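Local coordinates for hypothetical protein STY4665 (Salmonella typhi, PDB 2IPQ) that is of unknown function but, as the C-terminal domain of a putative TraI-type nickase/helicase, probably takes part in conjugal DNA transfer, at residues I42-P45 and G46-L50; D86-R89 and F90-C94; S13-R16 and D17-E21. All coordinates share one frame; numbering follows the deposited sequence.

Contact 1. Residues I42-P45 and G46-L50; sequences ISVP and GVFFL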
ATOM      1  N   ILE A  42      -1.960  -0.629  -1.023  1.00 53.78           N
ATOM      2  CA  ILE A  42      -0.732   0.043  -1.414  1.00 52.92           C
ATOM      3  C   ILE A  42      -0.546  -0.078  -2.929  1.00 52.59           C
ATOM      4  O   ILE A  42      -0.495  -1.184  -3.525  1.00 49.60           O
ATOM      5  CB  ILE A  42       0.492  -0.478  -0.614  1.00 52.70           C
ATOM      6  CG1 ILE A  42       0.822  -1.893  -1.053  1.00 49.41           C
ATOM      7  CG2 ILE A  42       0.213  -0.471   0.932  1.00 53.65           C
ATOM      8  CD1 ILE A  42       1.952  -2.581  -0.237  1.00 56.70           C
ATOM      9  N   SER A  43      -0.435   1.060  -3.573  1.00 48.96           N
ATOM     10  CA  SER A  43      -0.430   1.007  -5.003  1.00 53.42           C
ATOM     11  C   SER A  43       0.971   0.712  -5.517  1.00 51.22           C
ATOM     12  O   SER A  43       1.955   1.110  -4.910  1.00 54.27           O
ATOM     13  CB  SER A  43      -1.043   2.265  -5.611  1.00 53.07           C
ATOM     14  OG  SER A  43      -0.096   3.273  -5.580  1.00 61.63           O
ATOM     15  N   VAL A  44       1.044  -0.014  -6.618  1.00 48.91           N
ATOM     16  CA  VAL A  44       2.316  -0.360  -7.261  1.00 49.33           C
ATOM     17  C   VAL A  44       2.308   0.126  -8.706  1.00 48.51           C
ATOM     18  O   VAL A  44       1.290   0.040  -9.394  1.00 47.75           O
ATOM     19  CB  VAL A  44       2.669  -1.890  -7.232  1.00 47.25           C
ATOM     20  CG1 VAL A  44       2.144  -2.595  -5.975  1.00 48.18           C
ATOM     21  CG2 VAL A  44       2.178  -2.557  -8.418  1.00 50.81           C
ATOM     22  N   PRO A  45       3.448   0.647  -9.175  1.00 48.09           N
ATOM     23  CA  PRO A  45       4.745   0.689  -8.508  1.00 46.50           C
ATOM     24  C   PRO A  45       4.937   1.821  -7.472  1.00 45.80           C
ATOM     25  O   PRO A  45       5.969   1.867  -6.833  1.00 44.77           O
ATOM     26  CB  PRO A  45       5.697   0.896  -9.682  1.00 45.60           C
ATOM     27  CG  PRO A  45       4.910   1.833 -10.562  1.00 46.35           C
ATOM     28  CD  PRO A  45       3.504   1.272 -10.511  1.00 48.54           C
ATOM     29  N   GLY A  46       3.967   2.723  -7.307  1.00 49.34           N
ATOM     30  CA  GLY A  46       4.137   3.915  -6.462  1.00 45.94           C
ATOM     31  C   GLY A  46       4.757   3.664  -5.082  1.00 47.83           C
ATOM     32  O   GLY A  46       5.644   4.394  -4.660  1.00 48.65           O
ATOM     33  N   VAL A  47       4.315   2.640  -4.361  1.00 47.40           N
ATOM     34  CA  VAL A  47       4.799   2.458  -2.991  1.00 47.85           C
ATOM     35  C   VAL A  47       6.276   2.016  -2.956  1.00 48.59           C
ATOM     36  O   VAL A  47       7.006   2.311  -2.023  1.00 48.30           O
ATOM     37  CB  VAL A  47       3.968   1.429  -2.217  1.00 50.63           C
ATOM     38  CG1 VAL A  47       4.156   0.048  -2.838  1.00 50.83           C
ATOM     39  CG2 VAL A  47       4.462   1.363  -0.754  1.00 47.76           C
ATOM     40  N   PHE A  48       6.718   1.310  -3.989  1.00 48.76           N
ATOM     41  CA  PHE A  48       8.106   0.878  -4.074  1.00 46.89           C
ATOM     42  C   PHE A  48       9.013   2.022  -4.504  1.00 48.10           C
ATOM     43  O   PHE A  48      10.124   2.162  -4.010  1.00 49.47           O
ATOM     44  CB  PHE A  48       8.223  -0.292  -5.030  1.00 45.65           C
ATOM     45  CG  PHE A  48       7.514  -1.533  -4.546  1.00 48.87           C
ATOM     46  CD1 PHE A  48       7.864  -2.116  -3.332  1.00 43.81           C
ATOM     47  CD2 PHE A  48       6.513  -2.115  -5.308  1.00 45.82           C
ATOM     48  CE1 PHE A  48       7.217  -3.262  -2.876  1.00 54.53           C
ATOM     49  CE2 PHE A  48       5.854  -3.247  -4.874  1.00 53.42           C
ATOM     50  CZ  PHE A  48       6.199  -3.835  -3.650  1.00 52.42           C
ATOM     51  N   PHE A  49       8.538   2.847  -5.425  1.00 48.99           N
ATOM     52  CA  PHE A  49       9.274   4.046  -5.813  1.00 48.62           C
ATOM     53  C   PHE A  49       9.452   4.991  -4.625  1.00 48.89           C
ATOM     54  O   PHE A  49      10.490   5.631  -4.483  1.00 46.23           O
ATOM     55  CB  PHE A  49       8.536   4.775  -6.933  1.00 49.55           C
ATOM     56  CG  PHE A  49       8.689   4.135  -8.271  1.00 49.50           C
ATOM     57  CD1 PHE A  49       9.833   3.425  -8.587  1.00 52.55           C
ATOM     58  CD2 PHE A  49       7.690   4.254  -9.225  1.00 58.16           C
ATOM     59  CE1 PHE A  49       9.985   2.831  -9.829  1.00 54.63           C
ATOM     60  CE2 PHE A  49       7.835   3.661 -10.486  1.00 56.79           C
ATOM     61  CZ  PHE A  49       8.985   2.946 -10.777  1.00 55.48           C
ATOM     62  N   LEU A  50       8.424   5.080  -3.779  1.00 47.99           N
ATOM     63  CA  LEU A  50       8.502   5.903  -2.579  1.00 49.48           C
ATOM     64  C   LEU A  50       9.517   5.365  -1.554  1.00 48.25           C
ATOM     65  O   LEU A  50      10.252   6.141  -0.975  1.00 51.07           O
ATOM     66  CB  LEU A  50       7.110   6.054  -1.957  1.00 46.98           C
ATOM     67  CG  LEU A  50       6.993   6.952  -0.724  1.00 54.15           C
ATOM     68  CD1 LEU A  50       7.471   8.430  -0.956  1.00 49.59           C
ATOM     69  CD2 LEU A  50       5.567   6.898  -0.107  1.00 54.00           C
TER
HETATM   70  O   HOH W   1       1.327   3.368  -8.389  1.00 43.44           O

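Contact 2. Residues D86-R89 and F90-C94; sequences DSRR and FWQCC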
ATOM      1  N   ASP A  86      -7.901 -16.493  -3.202  1.00 52.92           N
ATOM      2  CA  ASP A  86      -8.105 -17.492  -4.260  1.00 55.13           C
ATOM      3  C   ASP A  86      -7.215 -17.186  -5.487  1.00 55.40           C
ATOM      4  O   ASP A  86      -7.707 -17.078  -6.629  1.00 55.73           O
ATOM      5  CB  ASP A  86      -9.581 -17.495  -4.652  1.00 55.55           C
ATOM      6  CG  ASP A  86     -10.001 -18.756  -5.347  1.00 59.97           C
ATOM      7  OD1 ASP A  86      -9.220 -19.766  -5.346  1.00 61.32           O
ATOM      8  OD2 ASP A  86     -11.142 -18.725  -5.904  1.00 66.66           O
ATOM      9  N   SER A  87      -5.911 -17.039  -5.222  1.00 55.04           N
ATOM     10  CA  SER A  87      -4.874 -16.772  -6.233  1.00 55.89           C
ATOM     11  C   SER A  87      -4.702 -15.317  -6.712  1.00 55.47           C
ATOM     12  O   SER A  87      -3.738 -14.987  -7.396  1.00 56.92           O
ATOM     13  CB  SER A  87      -4.916 -17.785  -7.389  1.00 57.01           C
ATOM     14  OG  SER A  87      -5.616 -17.268  -8.500  1.00 61.31           O
ATOM     15  N   ARG A  88      -5.619 -14.439  -6.346  1.00 53.70           N
ATOM     16  CA  ARG A  88      -5.502 -13.052  -6.778  1.00 53.33           C
ATOM     17  C   ARG A  88      -4.718 -12.216  -5.776  1.00 50.97           C
ATOM     18  O   ARG A  88      -5.072 -12.173  -4.599  1.00 50.54           O
ATOM     19  CB  ARG A  88      -6.887 -12.454  -7.004  1.00 53.81           C
ATOM     20  CG  ARG A  88      -6.983 -10.962  -6.779  1.00 56.15           C
ATOM     21  CD  ARG A  88      -8.402 -10.521  -7.036  1.00 61.71           C
ATOM     22  NE  ARG A  88      -8.400  -9.377  -7.921  1.00 74.02           N
ATOM     23  CZ  ARG A  88      -9.348  -9.117  -8.808  1.00 79.94           C
ATOM     24  NH1 ARG A  88     -10.387  -9.938  -8.923  1.00 78.51           N
ATOM     25  NH2 ARG A  88      -9.252  -8.035  -9.575  1.00 84.58           N
ATOM     26  N   ARG A  89      -3.659 -11.555  -6.244  1.00 48.17           N
ATOM     27  CA  ARG A  89      -2.777 -10.789  -5.345  1.00 48.97           C
ATOM     28  C   ARG A  89      -2.858  -9.306  -5.592  1.00 44.45           C
ATOM     29  O   ARG A  89      -2.438  -8.518  -4.744  1.00 44.49           O
ATOM     30  CB  ARG A  89      -1.316 -11.268  -5.430  1.00 48.58           C
ATOM     31  CG  ARG A  89      -0.722 -11.209  -6.816  1.00 55.32           C
ATOM     32  CD  ARG A  89       0.557 -12.022  -6.910  1.00 67.17           C
ATOM     33  NE  ARG A  89       1.636 -11.289  -7.574  1.00 75.62           N
ATOM     34  CZ  ARG A  89       2.007 -11.494  -8.835  1.00 80.93           C
ATOM     35  NH1 ARG A  89       1.383 -12.405  -9.576  1.00 78.77           N
ATOM     36  NH2 ARG A  89       3.000 -10.785  -9.359  1.00 82.68           N
ATOM     37  N   PHE A  90      -3.415  -8.934  -6.751  1.00 44.45           N
ATOM     38  CA  PHE A  90      -3.593  -7.528  -7.144  1.00 45.68           C
ATOM     39  C   PHE A  90      -5.055  -7.127  -7.247  1.00 45.81           C
ATOM     40  O   PHE A  90      -5.844  -7.821  -7.867  1.00 47.65           O
ATOM     41  CB  PHE A  90      -2.886  -7.240  -8.485  1.00 44.40           C
ATOM     42  CG  PHE A  90      -1.400  -7.364  -8.418  1.00 46.69           C
ATOM     43  CD1 PHE A  90      -0.658  -6.466  -7.681  1.00 47.59           C
ATOM     44  CD2 PHE A  90      -0.732  -8.397  -9.083  1.00 48.97           C
ATOM     45  CE1 PHE A  90       0.731  -6.581  -7.598  1.00 49.62           C
ATOM     46  CE2 PHE A  90       0.659  -8.516  -9.005  1.00 49.57           C
ATOM     47  CZ  PHE A  90       1.390  -7.594  -8.257  1.00 47.39           C
ATOM     48  N   TRP A  91      -5.415  -5.987  -6.663  1.00 45.62           N
ATOM     49  CA  TRP A  91      -6.728  -5.408  -6.884  1.00 45.58           C
ATOM     50  C   TRP A  91      -6.626  -4.088  -7.670  1.00 49.35           C
ATOM     51  O   TRP A  91      -5.659  -3.306  -7.515  1.00 48.01           O
ATOM     52  CB  TRP A  91      -7.429  -5.160  -5.539  1.00 46.70           C
ATOM     53  CG  TRP A  91      -8.087  -6.378  -4.944  1.00 40.28           C
ATOM     54  CD1 TRP A  91      -9.424  -6.682  -4.964  1.00 40.40           C
ATOM     55  CD2 TRP A  91      -7.439  -7.453  -4.236  1.00 44.56           C
ATOM     56  NE1 TRP A  91      -9.645  -7.886  -4.326  1.00 46.32           N
ATOM     57  CE2 TRP A  91      -8.447  -8.379  -3.868  1.00 45.34           C
ATOM     58  CE3 TRP A  91      -6.108  -7.726  -3.886  1.00 42.97           C
ATOM     59  CZ2 TRP A  91      -8.165  -9.560  -3.164  1.00 46.65           C
ATOM     60  CZ3 TRP A  91      -5.830  -8.900  -3.195  1.00 46.20           C
ATOM     61  CH2 TRP A  91      -6.856  -9.799  -2.834  1.00 44.24           C
ATOM     62  N   GLN A  92      -7.616  -3.834  -8.521  0.70 48.51           N
ATOM     63  CA  GLN A  92      -7.748  -2.518  -9.122  0.70 48.94           C
ATOM     64  C   GLN A  92      -8.592  -1.591  -8.295  0.70 47.41           C
ATOM     65  O   GLN A  92      -9.536  -2.013  -7.619  0.70 47.31           O
ATOM     66  CB  GLN A  92      -8.367  -2.613 -10.501  0.70 49.74           C
ATOM     67  CG  GLN A  92      -7.421  -3.160 -11.514  0.70 56.93           C
ATOM     68  CD  GLN A  92      -8.143  -4.007 -12.504  0.70 61.22           C
ATOM     69  OE1 GLN A  92      -8.935  -3.496 -13.309  0.70 60.56           O
ATOM     70  NE2 GLN A  92      -7.897  -5.320 -12.450  0.70 56.15           N
ATOM     71  N   CYS A  93      -8.252  -0.314  -8.369  1.00 46.48           N
ATOM     72  CA  CYS A  93      -8.962   0.708  -7.623  1.00 47.58           C
ATOM     73  C   CYS A  93      -9.063   1.903  -8.531  1.00 47.97           C
ATOM     74  O   CYS A  93      -8.227   2.074  -9.428  1.00 48.07           O
ATOM     75  CB  CYS A  93      -8.159   1.102  -6.390  1.00 48.67           C
ATOM     76  SG  CYS A  93      -7.965  -0.269  -5.212  1.00 62.81           S
ATOM     77  N   CYS A  94     -10.086   2.713  -8.305  1.00 46.80           N
ATOM     78  CA  CYS A  94     -10.193   4.009  -8.924  1.00 48.84           C
ATOM     79  C   CYS A  94      -9.787   5.019  -7.870  1.00 47.67           C
ATOM     80  O   CYS A  94     -10.348   5.035  -6.775  1.00 45.02           O
ATOM     81  CB  CYS A  94     -11.651   4.304  -9.329  1.00 49.58           C
ATOM     82  SG  CYS A  94     -12.296   3.168 -10.546  1.00 54.15           S
TER

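Contact 3. Residues S13-R16 and D17-E21; sequences SWLR and DGLRE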
ATOM      1  N   SER A  13       9.529  -3.216   7.194  1.00 44.28           N
ATOM      2  CA  SER A  13       9.833  -2.398   8.352  1.00 46.36           C
ATOM      3  C   SER A  13       9.595  -0.903   8.091  1.00 46.09           C
ATOM      4  O   SER A  13       9.032  -0.193   8.926  1.00 45.94           O
ATOM      5  CB  SER A  13      11.289  -2.637   8.777  1.00 43.84           C
ATOM      6  OG  SER A  13      11.657  -1.706   9.770  1.00 60.02           O
ATOM      7  N   TRP A  14      10.025  -0.424   6.922  1.00 47.75           N
ATOM      8  CA  TRP A  14       9.807   0.971   6.522  1.00 48.10           C
ATOM      9  C   TRP A  14       8.318   1.305   6.350  1.00 48.66           C
ATOM     10  O   TRP A  14       7.838   2.347   6.810  1.00 50.20           O
ATOM     11  CB  TRP A  14      10.590   1.270   5.231  1.00 48.57           C
ATOM     12  CG  TRP A  14      10.168   2.550   4.495  1.00 46.49           C
ATOM     13  CD1 TRP A  14      10.674   3.810   4.669  1.00 49.85           C
ATOM     14  CD2 TRP A  14       9.160   2.657   3.483  1.00 50.03           C
ATOM     15  NE1 TRP A  14      10.034   4.700   3.829  1.00 52.83           N
ATOM     16  CE2 TRP A  14       9.104   4.014   3.087  1.00 53.99           C
ATOM     17  CE3 TRP A  14       8.298   1.731   2.865  1.00 50.43           C
ATOM     18  CZ2 TRP A  14       8.219   4.472   2.099  1.00 50.92           C
ATOM     19  CZ3 TRP A  14       7.420   2.188   1.892  1.00 52.19           C
ATOM     20  CH2 TRP A  14       7.392   3.553   1.516  1.00 50.05           C
ATOM     21  N   LEU A  15       7.591   0.432   5.667  1.00 49.67           N
ATOM     22  CA  LEU A  15       6.160   0.653   5.379  1.00 50.34           C
ATOM     23  C   LEU A  15       5.359   0.606   6.679  1.00 49.72           C
ATOM     24  O   LEU A  15       4.523   1.474   6.971  1.00 51.50           O
ATOM     25  CB  LEU A  15       5.630  -0.478   4.473  1.00 53.88           C
ATOM     26  CG  LEU A  15       4.276  -0.391   3.739  1.00 53.62           C
ATOM     27  CD1 LEU A  15       3.242  -1.246   4.375  1.00 60.13           C
ATOM     28  CD2 LEU A  15       3.762   1.041   3.484  1.00 55.23           C
ATOM     29  N   ARG A  16       5.603  -0.430   7.449  1.00 48.42           N
ATOM     30  CA  ARG A  16       4.810  -0.690   8.635  1.00 51.52           C
ATOM     31  C   ARG A  16       5.056   0.366   9.727  1.00 51.06           C
ATOM     32  O   ARG A  16       4.108   0.942  10.280  1.00 49.30           O
ATOM     33  CB  ARG A  16       5.111  -2.087   9.142  1.00 47.21           C
ATOM     34  CG  ARG A  16       4.129  -2.616  10.119  1.00 54.98           C
ATOM     35  CD  ARG A  16       4.812  -2.861  11.426  1.00 64.39           C
ATOM     36  NE  ARG A  16       5.692  -4.030  11.438  1.00 68.01           N
ATOM     37  CZ  ARG A  16       6.986  -3.994  11.769  1.00 70.12           C
ATOM     38  NH1 ARG A  16       7.729  -5.108  11.767  1.00 63.90           N
ATOM     39  NH2 ARG A  16       7.543  -2.843  12.101  1.00 64.41           N
ATOM     40  N   ASP A  17       6.324   0.625  10.026  1.00 49.97           N
ATOM     41  CA  ASP A  17       6.649   1.618  11.034  1.00 51.15           C
ATOM     42  C   ASP A  17       6.379   3.035  10.532  1.00 50.80           C
ATOM     43  O   ASP A  17       6.136   3.938  11.313  1.00 51.03           O
ATOM     44  CB  ASP A  17       8.094   1.440  11.530  1.00 51.18           C
ATOM     45  CG  ASP A  17       8.326   0.077  12.237  1.00 53.26           C
ATOM     46  OD1 ASP A  17       7.351  -0.675  12.455  1.00 55.99           O
ATOM     47  OD2 ASP A  17       9.484  -0.253  12.588  1.00 60.19           O
ATOM     48  N   GLY A  18       6.408   3.230   9.219  1.00 49.84           N
ATOM     49  CA  GLY A  18       6.066   4.527   8.658  1.00 50.15           C
ATOM     50  C   GLY A  18       4.585   4.868   8.745  1.00 50.86           C
ATOM     51  O   GLY A  18       4.227   6.015   9.005  1.00 50.30           O
ATOM     52  N   LEU A  19       3.725   3.873   8.520  1.00 50.06           N
ATOM     53  CA  LEU A  19       2.285   4.057   8.650  1.00 51.12           C
ATOM     54  C   LEU A  19       1.879   4.194  10.099  1.00 51.41           C
ATOM     55  O   LEU A  19       1.051   5.037  10.430  1.00 53.02           O
ATOM     56  CB  LEU A  19       1.542   2.871   8.031  1.00 51.12           C
ATOM     57  CG  LEU A  19       1.607   2.862   6.507  1.00 52.97           C
ATOM     58  CD1 LEU A  19       0.925   1.634   5.937  1.00 44.41           C
ATOM     59  CD2 LEU A  19       0.959   4.149   6.012  1.00 50.22           C
ATOM     60  N   ARG A  20       2.465   3.357  10.957  1.00 50.96           N
ATOM     61  CA  ARG A  20       2.324   3.464  12.422  1.00 51.06           C
ATOM     62  C   ARG A  20       2.746   4.795  13.068  1.00 50.27           C
ATOM     63  O   ARG A  20       2.173   5.200  14.085  1.00 50.89           O
ATOM     64  CB  ARG A  20       3.094   2.349  13.114  0.50 49.43           C
ATOM     65  CG  ARG A  20       2.425   1.033  13.026  1.00 50.01           C
ATOM     66  CD  ARG A  20       2.856   0.124  14.157  1.00 52.46           C
ATOM     67  NE  ARG A  20       2.957  -1.247  13.676  1.00 62.13           N
ATOM     68  CZ  ARG A  20       2.938  -2.316  14.464  1.00 67.42           C
ATOM     69  NH1 ARG A  20       2.818  -2.148  15.772  1.00 68.06           N
ATOM     70  NH2 ARG A  20       3.035  -3.545  13.947  1.00 63.39           N
ATOM     71  N   GLU A  21       3.753   5.458  12.512  1.00 49.80           N
ATOM     72  CA  GLU A  21       4.192   6.734  13.065  1.00 50.12           C
ATOM     73  C   GLU A  21       3.610   7.904  12.304  1.00 51.83           C
ATOM     74  O   GLU A  21       3.971   9.056  12.553  1.00 52.06           O
ATOM     75  CB  GLU A  21       5.709   6.827  13.086  1.00 51.47           C
ATOM     76  CG  GLU A  21       6.398   5.721  13.905  1.00 53.82           C
ATOM     77  CD  GLU A  21       6.006   5.735  15.387  1.00 57.49           C
ATOM     78  OE1 GLU A  21       6.150   6.793  16.046  1.00 50.89           O
ATOM     79  OE2 GLU A  21       5.554   4.675  15.886  1.00 58.80           O
TER

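Contact 1. Residues I42-P45 and G46-L50
P45 and V47 carry this strand-to-helix turn, in which strand 39-43 of the antiparallel sheet leads through V44 and P45 into helix 46-54. The peptide bond between V44 and P45 is cis, consistent with a tight change of direction. The proline carbonyl then opens the first helical turn: F49 N donates to P45 O at 3.1 Å with an N-H...O angle of 169°, whereas F48 N makes a weak bond to that same oxygen. Strand and helix are also tied directly, as V47 N donates to S43 O at 2.9 Å. V47 CG1 sits between its backbone N and carbonyl carbon (chi1 66°), which brings it near S43 O and also over the centre of the F48 ring. F48 in turn lays its CE2 beside V44 CG1, 3.9 Å away, and reaches Y111 of strand 105-114 and V72 of helix 68-77. The F49 ring slants across the pyrrolidine, with CE2 of F49 3.5 Å from CG of P45. The amide of G46 is served by a water that accepts from G46 N at 2.9 Å and also hydrogen-bonds S43 OG at 3.2 Å.

Contact 2. Residues D86-R89 and F90-C94
R88 lies across one face of the W91 indole, and the evidence is stepwise along the arginine chain. CG of R88 stands 4.0 Å from the centroid of the six-membered ring, almost on its normal, which makes a CH-pi contact. CD of R88 follows at 3.8 Å from CE2 of W91, and the guanidinium ends over the five-membered ring, with R88 CZ 4.7 Å from its centroid in a cation-pi interaction. The guanidinium and indole planes differ by 24°. With CG anti to the backbone N (chi1 151°) the chain extends over the indole, and R88 NE gives a nearly straight hydrogen bond to F90 O at 3.0 Å, in the guanidinium plane. Here the loop after helix 68-77 enters strand 91-96, and the buried W91 packs on L112 and V133 of the neighbouring strands while R88 lies over its indole at the surface.

R89 and F90 run side by side, but their guanidinium and ring planes are 54° apart; CE2 of F90 approaches one face of the R89 guanidinium, 3.3 Å from R89 CZ. R89 NE also forms a salt bridge with E77, and the F90 ring meets that of Y111 of strand 105-114. Chemically, the hydrogen bond from R88 NE probably helps set the rotation of its guanidinium, while the carboxylate of E77 would partly balance the charge of R89.

Contact 3. Residues S13-R16 and D17-E21
S13 meets D17 through the backbone: D17 N donates to S13 O at 3.0 Å. The two side chains come less near, S13 OG being 3.8 Å from D17 OD2. At W14 the same pattern recurs, G18 N to W14 O at 2.9 Å. The indole itself leaves this stretch, turning to helix 46-54, where it packs on V47 and L50 and meets the F51 ring edge-to-face.

L15 accepts from L19 N, and its side chain crosses that of L19 obliquely, with CD2 of L15 3.8 Å from CD1 of L19. Both leucines also touch I118 of helix 115-118, which marks the buried side of the helix. The bonds from residue i+4 back to residue i are those of a regular alpha-helix, here the closing turns of helix 4-20; E21 is the first residue to leave helical backbone angles, although E21 N still bonds to D17 O.

R16 accepts from R20 N in the same way, at 3.0 Å. Its own chain has CG anti to the backbone N (chi1 -165°) and bends at chi2 and chi3, a course that brings the guanidinium beside the carboxylate of D17. A salt bridge results, but the modelled separation of 2.2 Å between R16 NH2 and D17 OD1 is too short to be trusted in detail. The guanidinium and carboxylate planes are 36° apart. R20 runs beside R16 with its guanidinium nearly perpendicular to that of R16, the planes 81° apart. R16 CD lies against the R20 guanidinium, 3.2 Å from R20 NH2. That same R20 NH2 is 3.7 Å from R16 NE, a like-charge approach that the carboxylate of D17, next to R16, probably eases.

In the fold
Contacts 1 and 3 meet directly, their centres 14 Å apart: W14 of helix 4-20 packs on the first turns of helix 46-54, CH2 of W14 lying 3.8 Å from V47 O and CZ2 of W14 lying 4.0 Å from L50 CG. Contact 2 sits apart from contact 3, on opposite sides of the chain's centre, with nearest atoms about 13 Å distant. Contacts 1 and 2 do not touch, but both reach the same antiparallel sheet, where strand 105-114 runs between strand 39-43 and strand 91-96; Y111 on that strand meets F48 of contact 1 and F90 of contact 2. All three lie in the region matching the putative TraI C-terminal family, whose role here remains undetermined.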